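Local coordinates for pesticidal crystal protein Cry2Aa (Bacillus thuringiensis serovar kurstaki, PDB 1I5P) that binds midgut epithelial cells of dipteran and lepidopteran larvae and promotes their colloid-osmotic lysis, at residues A[85-90]-A[116-121]; A[159-164]-A[175-180]. All coordinates share one frame; numbering follows the deposited sequence.

In the fold
Both contacts belong to the helical N-terminal domain of this three-domain delta-endotoxin, the helical bundle that in this family is held responsible for inserting into the membrane. They come in series along the chain: contact 1 joins the start of helix 88-101 to helix 107-135 and closes before contact 2 joins the turn that follows helix 145-160 to helix 170-193. Their centres lie 11 Å apart, and the two touch directly. Glu116 OE1 of contact 1 forms a salt bridge of 2.8 Å with Arg160 NH1 of contact 2, while Met90 O packs on Leu176 CD2 and Met90 CE on Gln179 CB. The two contacts thus bring together segments on or next to four consecutive helices, from a partly exposed flank to the buried interior.

Contact 1: residues A[85-90]-A[116-121]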
loop_
_atom_site.group_PDB
_atom_site.type_symbol
_atom_site.label_atom_id
_atom_site.label_comp_id
_atom_site.label_asym_id
_atom_site.label_seq_id
_atom_site.Cartn_x
_atom_site.Cartn_y
_atom_site.Cartn_z
ATOM N N GLY A 85 -9.795 27.603 1.779
ATOM C CA GLY A 85 -10.647 27.817 0.628
ATOM C C GLY A 85 -9.928 27.872 -0.705
ATOM O O GLY A 85 -10.565 28.063 -1.741
ATOM N N SER A 86 -8.609 27.698 -0.694
ATOM C CA SER A 86 -7.836 27.745 -1.930
ATOM C C SER A 86 -7.897 26.449 -2.722
ATOM O O SER A 86 -7.876 25.358 -2.155
ATOM C CB SER A 86 -6.373 28.066 -1.634
ATOM O OG SER A 86 -5.616 28.040 -2.831
ATOM N N THR A 87 -7.960 26.581 -4.044
ATOM C CA THR A 87 -8.016 25.429 -4.938
ATOM C C THR A 87 -6.639 25.099 -5.499
ATOM O O THR A 87 -6.512 24.239 -6.372
ATOM C CB THR A 87 -8.941 25.691 -6.139
ATOM O OG1 THR A 87 -8.452 26.823 -6.870
ATOM C CG2 THR A 87 -10.359 25.964 -5.682
ATOM N N ASN A 88 -5.608 25.776 -5.006
ATOM C CA ASN A 88 -4.258 25.555 -5.520
ATOM C C ASN A 88 -3.713 24.128 -5.403
ATOM O O ASN A 88 -3.008 23.668 -6.299
ATOM C CB ASN A 88 -3.270 26.544 -4.879
ATOM C CG ASN A 88 -2.814 26.117 -3.496
ATOM O OD1 ASN A 88 -3.540 26.272 -2.513
ATOM N ND2 ASN A 88 -1.598 25.579 -3.412
ATOM N N LEU A 89 -4.019 23.428 -4.313
ATOM C CA LEU A 89 -3.514 22.061 -4.164
ATOM C C LEU A 89 -4.183 21.111 -5.157
ATOM O O LEU A 89 -3.549 20.180 -5.667
ATOM C CB LEU A 89 -3.710 21.561 -2.723
ATOM C CG LEU A 89 -2.929 22.318 -1.641
ATOM C CD1 LEU A 89 -3.127 21.645 -0.292
ATOM C CD2 LEU A 89 -1.444 22.360 -1.993
ATOM N N MET A 90 -5.463 21.340 -5.431
ATOM C CA MET A 90 -6.171 20.507 -6.390
ATOM C C MET A 90 -5.654 20.857 -7.786
ATOM O O MET A 90 -5.455 19.978 -8.622
ATOM C CB MET A 90 -7.676 20.758 -6.307
ATOM C CG MET A 90 -8.330 20.160 -5.077
ATOM S SD MET A 90 -8.215 18.357 -5.067
ATOM C CE MET A 90 -9.785 17.911 -5.845
ATOM N N GLU A 116 -15.454 23.779 -11.484
ATOM C CA GLU A 116 -15.974 22.751 -10.597
ATOM C C GLU A 116 -15.181 22.681 -9.296
ATOM O O GLU A 116 -15.742 22.368 -8.249
ATOM C CB GLU A 116 -15.957 21.387 -11.289
ATOM C CG GLU A 116 -16.955 21.246 -12.421
ATOM C CD GLU A 116 -18.377 21.555 -11.985
ATOM O OE1 GLU A 116 -18.665 21.459 -10.772
ATOM O OE2 GLU A 116 -19.211 21.884 -12.856
ATOM N N LEU A 117 -13.882 22.962 -9.356
ATOM C CA LEU A 117 -13.063 22.932 -8.144
ATOM C C LEU A 117 -13.503 24.062 -7.229
ATOM O O LEU A 117 -13.580 23.903 -6.008
ATOM C CB LEU A 117 -11.573 23.090 -8.472
ATOM C CG LEU A 117 -10.838 21.884 -9.077
ATOM C CD1 LEU A 117 -9.387 22.253 -9.320
ATOM C CD2 LEU A 117 -10.927 20.688 -8.141
ATOM N N ILE A 118 -13.789 25.208 -7.833
ATOM C CA ILE A 118 -14.238 26.374 -7.094
ATOM C C ILE A 118 -15.603 26.103 -6.470
ATOM O O ILE A 118 -15.834 26.415 -5.300
ATOM C CB ILE A 118 -14.331 27.606 -8.030
ATOM C CG1 ILE A 118 -12.922 28.079 -8.396
ATOM C CG2 ILE A 118 -15.122 28.722 -7.364
ATOM C CD1 ILE A 118 -12.882 29.085 -9.526
ATOM N N GLY A 119 -16.499 25.509 -7.249
ATOM C CA GLY A 119 -17.834 25.225 -6.752
ATOM C C GLY A 119 -17.862 24.188 -5.647
ATOM O O GLY A 119 -18.602 24.317 -4.665
ATOM N N LEU A 120 -17.055 23.148 -5.821
ATOM C CA LEU A 120 -16.955 22.072 -4.850
ATOM C C LEU A 120 -16.496 22.672 -3.519
ATOM O O LEU A 120 -17.118 22.461 -2.475
ATOM C CB LEU A 120 -15.948 21.034 -5.352
ATOM C CG LEU A 120 -16.042 19.594 -4.858
ATOM C CD1 LEU A 120 -17.471 19.076 -5.001
ATOM C CD2 LEU A 120 -15.084 18.727 -5.663
ATOM N N GLN A 121 -15.405 23.428 -3.572
ATOM C CA GLN A 121 -14.862 24.083 -2.386
ATOM C C GLN A 121 -15.927 24.945 -1.703
ATOM O O GLN A 121 -16.115 24.865 -0.493
ATOM C CB GLN A 121 -13.658 24.947 -2.782
ATOM C CG GLN A 121 -13.076 25.810 -1.673
ATOM C CD GLN A 121 -13.880 27.070 -1.415
ATOM O OE1 GLN A 121 -14.200 27.820 -2.338
ATOM N NE2 GLN A 121 -14.211 27.310 -0.153
#
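Met90 and Leu117 make the apolar heart of this contact, and the methionine can be followed atom by atom. Met90 CB lies against both branches of the leucine, 3.7 Å from Leu117 CD2 and 3.8 Å from Leu117 CD1. CG keeps near the same CD2 at a slightly greater distance. The chain then bends at chi2 (-64°) and again at chi3 (-93°), a fold that brings the terminal methyl back: Met90 CE ends 3.8 Å from Leu117 CD2. One leucine methyl is therefore met by both the root and the tip of the methionine.

Thr87, at the N-cap position of helix 88-101, works with its methyl. Its OG1 sits between the backbone N and the carbonyl carbon (chi1 60°), while Thr87 CG2 reaches the backbone of the opposite helix, 3.8 Å from Leu117 O. Thr87 CG2 also lies 4.3 Å from Ile118 CG1. One helical turn further on, Gln121 lays its aliphatic part and amide beside Gly85: Gln121 CG is 3.4 Å from Gly85 O, and Gln121 NE2 is 3.7 Å from Gly85 CA. No hydrogen bond crosses between the segments, which makes this a van der Waals seam of methyls, methylenes and backbone. The backbone angles of Gly85 would press any CB into the carbonyl O of the preceding residue, reason enough for a glycine here.

Helix 170-193 covers the inner side of the seam, where Met90 meets Met183, and Leu120 reaches that helix and helix 145-160. Trp78 of helix 74-81 hydrogen-bonds Gln121 O.

Contact 2: residues A[159-164]-A[175-180]; sequences NRLPQF and PLFAQA
Apolar contacts between Phe164, Leu161 and residues 175-180 of helix 170-193 dominate here. Phe164 stands against three residues of that helix. Phe164 CB is 3.8 Å from Phe177 CB; one side of the ring puts Phe164 CD2 at 3.9 Å from Leu176 CB, and the other puts Phe164 CD1 at 4.1 Å from Ala180 CB. The side chains of Phe164 and Leu176 cross at about a right angle. With CG anti to the carbonyl carbon (chi1 -62°), the Phe164 ring is set obliquely between Leu176 and Ala180, one turn apart on the helix. Leu161 adds its two methyls: Leu161 CD2 rests 3.8 Å from Ala180 CB, a small side chain that receives both leucine and phenylalanine, and Leu161 CD1 touches Phe177 CE1 at 4.0 Å.

The second group consists of carbonyl oxygens meeting carbon. Phe177 has CG anti to its own backbone N (chi1 172°), which places the ring edge beside Leu161. There Leu161 O lies in the plane of the ring, 3.9 Å from Phe177 CD1. Phe164 O comes 3.6 Å from Phe177 CB. Leu161 O is already used within its own segment, where it accepts a bond from Phe164 N in the 3-10 turn.

Tyr219 and Tyr222 of helix 202-232 meet the Phe177 ring edge-to-face, and Glu116 of helix 107-135 borders Phe164. All five touching residues are buried and no hydrogen bond spans the segments; the contact probably rests on shape fit and exclusion of water, seating the 3-10 turn after helix 145-160 on helix 170-193.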
loop_
_atom_site.group_PDB
_atom_site.type_symbol
_atom_site.label_atom_id
_atom_site.label_comp_id
_atom_site.label_asym_id
_atom_site.label_seq_id
_atom_site.Cartn_x
_atom_site.Cartn_y
_atom_site.Cartn_z
ATOM N N ASN A 159 -23.878 16.498 -9.012
ATOM C CA ASN A 159 -23.761 17.351 -10.191
ATOM C C ASN A 159 -22.318 17.662 -10.550
ATOM O O ASN A 159 -21.999 17.879 -11.717
ATOM C CB ASN A 159 -24.486 18.680 -9.982
ATOM C CG ASN A 159 -25.983 18.520 -9.877
ATOM O OD1 ASN A 159 -26.524 17.439 -10.104
ATOM N ND2 ASN A 159 -26.666 19.606 -9.540
ATOM N N ARG A 160 -21.445 17.685 -9.552
ATOM C CA ARG A 160 -20.055 18.021 -9.808
ATOM C C ARG A 160 -19.086 16.875 -10.102
ATOM O O ARG A 160 -18.265 16.984 -11.008
ATOM C CB ARG A 160 -19.518 18.869 -8.655
ATOM C CG ARG A 160 -20.310 20.150 -8.426
ATOM C CD ARG A 160 -19.498 21.164 -7.647
ATOM N NE ARG A 160 -20.279 22.344 -7.278
ATOM C CZ ARG A 160 -20.514 23.383 -8.075
ATOM N NH1 ARG A 160 -20.028 23.411 -9.307
ATOM N NH2 ARG A 160 -21.230 24.403 -7.630
ATOM N N LEU A 161 -19.176 15.780 -9.354
ATOM C CA LEU A 161 -18.256 14.660 -9.559
ATOM C C LEU A 161 -18.077 14.213 -11.016
ATOM O O LEU A 161 -16.947 14.008 -11.468
ATOM C CB LEU A 161 -18.670 13.459 -8.697
ATOM C CG LEU A 161 -18.637 13.552 -7.156
ATOM C CD1 LEU A 161 -17.803 12.407 -6.616
ATOM C CD2 LEU A 161 -18.072 14.888 -6.675
ATOM N N PRO A 162 -19.182 14.060 -11.767
ATOM C CA PRO A 162 -19.078 13.633 -13.163
ATOM C C PRO A 162 -18.125 14.475 -13.991
ATOM O O PRO A 162 -17.536 13.990 -14.957
ATOM C CB PRO A 162 -20.522 13.713 -13.647
ATOM C CG PRO A 162 -21.281 13.314 -12.417
ATOM C CD PRO A 162 -20.596 14.172 -11.371
ATOM N N GLN A 163 -17.954 15.733 -13.610
ATOM C CA GLN A 163 -17.063 16.609 -14.353
ATOM C C GLN A 163 -15.598 16.232 -14.206
ATOM O O GLN A 163 -14.737 16.816 -14.859
ATOM C CB GLN A 163 -17.283 18.052 -13.922
ATOM C CG GLN A 163 -18.670 18.551 -14.275
ATOM C CD GLN A 163 -19.015 18.286 -15.731
ATOM O OE1 GLN A 163 -18.355 18.793 -16.641
ATOM N NE2 GLN A 163 -20.052 17.485 -15.958
ATOM N N PHE A 164 -15.308 15.265 -13.344
ATOM C CA PHE A 164 -13.931 14.821 -13.168
ATOM C C PHE A 164 -13.792 13.444 -13.795
ATOM O O PHE A 164 -12.827 12.726 -13.534
ATOM C CB PHE A 164 -13.551 14.763 -11.683
ATOM C CG PHE A 164 -13.614 16.097 -10.997
ATOM C CD1 PHE A 164 -14.699 16.427 -10.199
ATOM C CD2 PHE A 164 -12.615 17.044 -11.194
ATOM C CE1 PHE A 164 -14.794 17.682 -9.603
ATOM C CE2 PHE A 164 -12.699 18.308 -10.603
ATOM C CZ PHE A 164 -13.795 18.624 -9.809
ATOM N N PRO A 175 -6.945 11.316 -10.312
ATOM C CA PRO A 175 -6.521 11.800 -8.995
ATOM C C PRO A 175 -7.528 12.813 -8.460
ATOM O O PRO A 175 -7.928 12.750 -7.306
ATOM C CB PRO A 175 -5.149 12.413 -9.278
ATOM C CG PRO A 175 -4.633 11.533 -10.366
ATOM C CD PRO A 175 -5.844 11.442 -11.282
ATOM N N LEU A 176 -7.955 13.737 -9.310
ATOM C CA LEU A 176 -8.929 14.745 -8.893
ATOM C C LEU A 176 -10.255 14.089 -8.532
ATOM O O LEU A 176 -10.867 14.427 -7.520
ATOM C CB LEU A 176 -9.151 15.775 -10.006
ATOM C CG LEU A 176 -8.022 16.755 -10.345
ATOM C CD1 LEU A 176 -8.567 17.840 -11.271
ATOM C CD2 LEU A 176 -7.472 17.395 -9.071
ATOM N N PHE A 177 -10.702 13.148 -9.356
ATOM C CA PHE A 177 -11.960 12.473 -9.074
ATOM C C PHE A 177 -11.882 11.748 -7.734
ATOM O O PHE A 177 -12.839 11.745 -6.961
ATOM C CB PHE A 177 -12.316 11.473 -10.179
ATOM C CG PHE A 177 -13.511 10.621 -9.844
ATOM C CD1 PHE A 177 -14.800 11.139 -9.939
ATOM C CD2 PHE A 177 -13.341 9.336 -9.336
ATOM C CE1 PHE A 177 -15.900 10.394 -9.528
ATOM C CE2 PHE A 177 -14.434 8.582 -8.921
ATOM C CZ PHE A 177 -15.718 9.113 -9.016
ATOM N N ALA A 178 -10.738 11.134 -7.458
ATOM C CA ALA A 178 -10.552 10.418 -6.201
ATOM C C ALA A 178 -10.712 11.379 -5.031
ATOM O O ALA A 178 -11.374 11.059 -4.046
ATOM C CB ALA A 178 -9.178 9.775 -6.160
ATOM N N GLN A 179 -10.101 12.556 -5.137
ATOM C CA GLN A 179 -10.217 13.548 -4.074
ATOM C C GLN A 179 -11.682 13.959 -3.904
ATOM O O GLN A 179 -12.165 14.092 -2.783
ATOM C CB GLN A 179 -9.369 14.786 -4.385
ATOM C CG GLN A 179 -7.858 14.593 -4.257
ATOM C CD GLN A 179 -7.432 14.131 -2.872
ATOM O OE1 GLN A 179 -8.117 14.387 -1.880
ATOM N NE2 GLN A 179 -6.287 13.453 -2.796
ATOM N N ALA A 180 -12.386 14.150 -5.019
ATOM C CA ALA A 180 -13.793 14.545 -4.969
ATOM C C ALA A 180 -14.648 13.412 -4.403
ATOM O O ALA A 180 -15.606 13.650 -3.666
ATOM C CB ALA A 180 -14.285 14.931 -6.362
#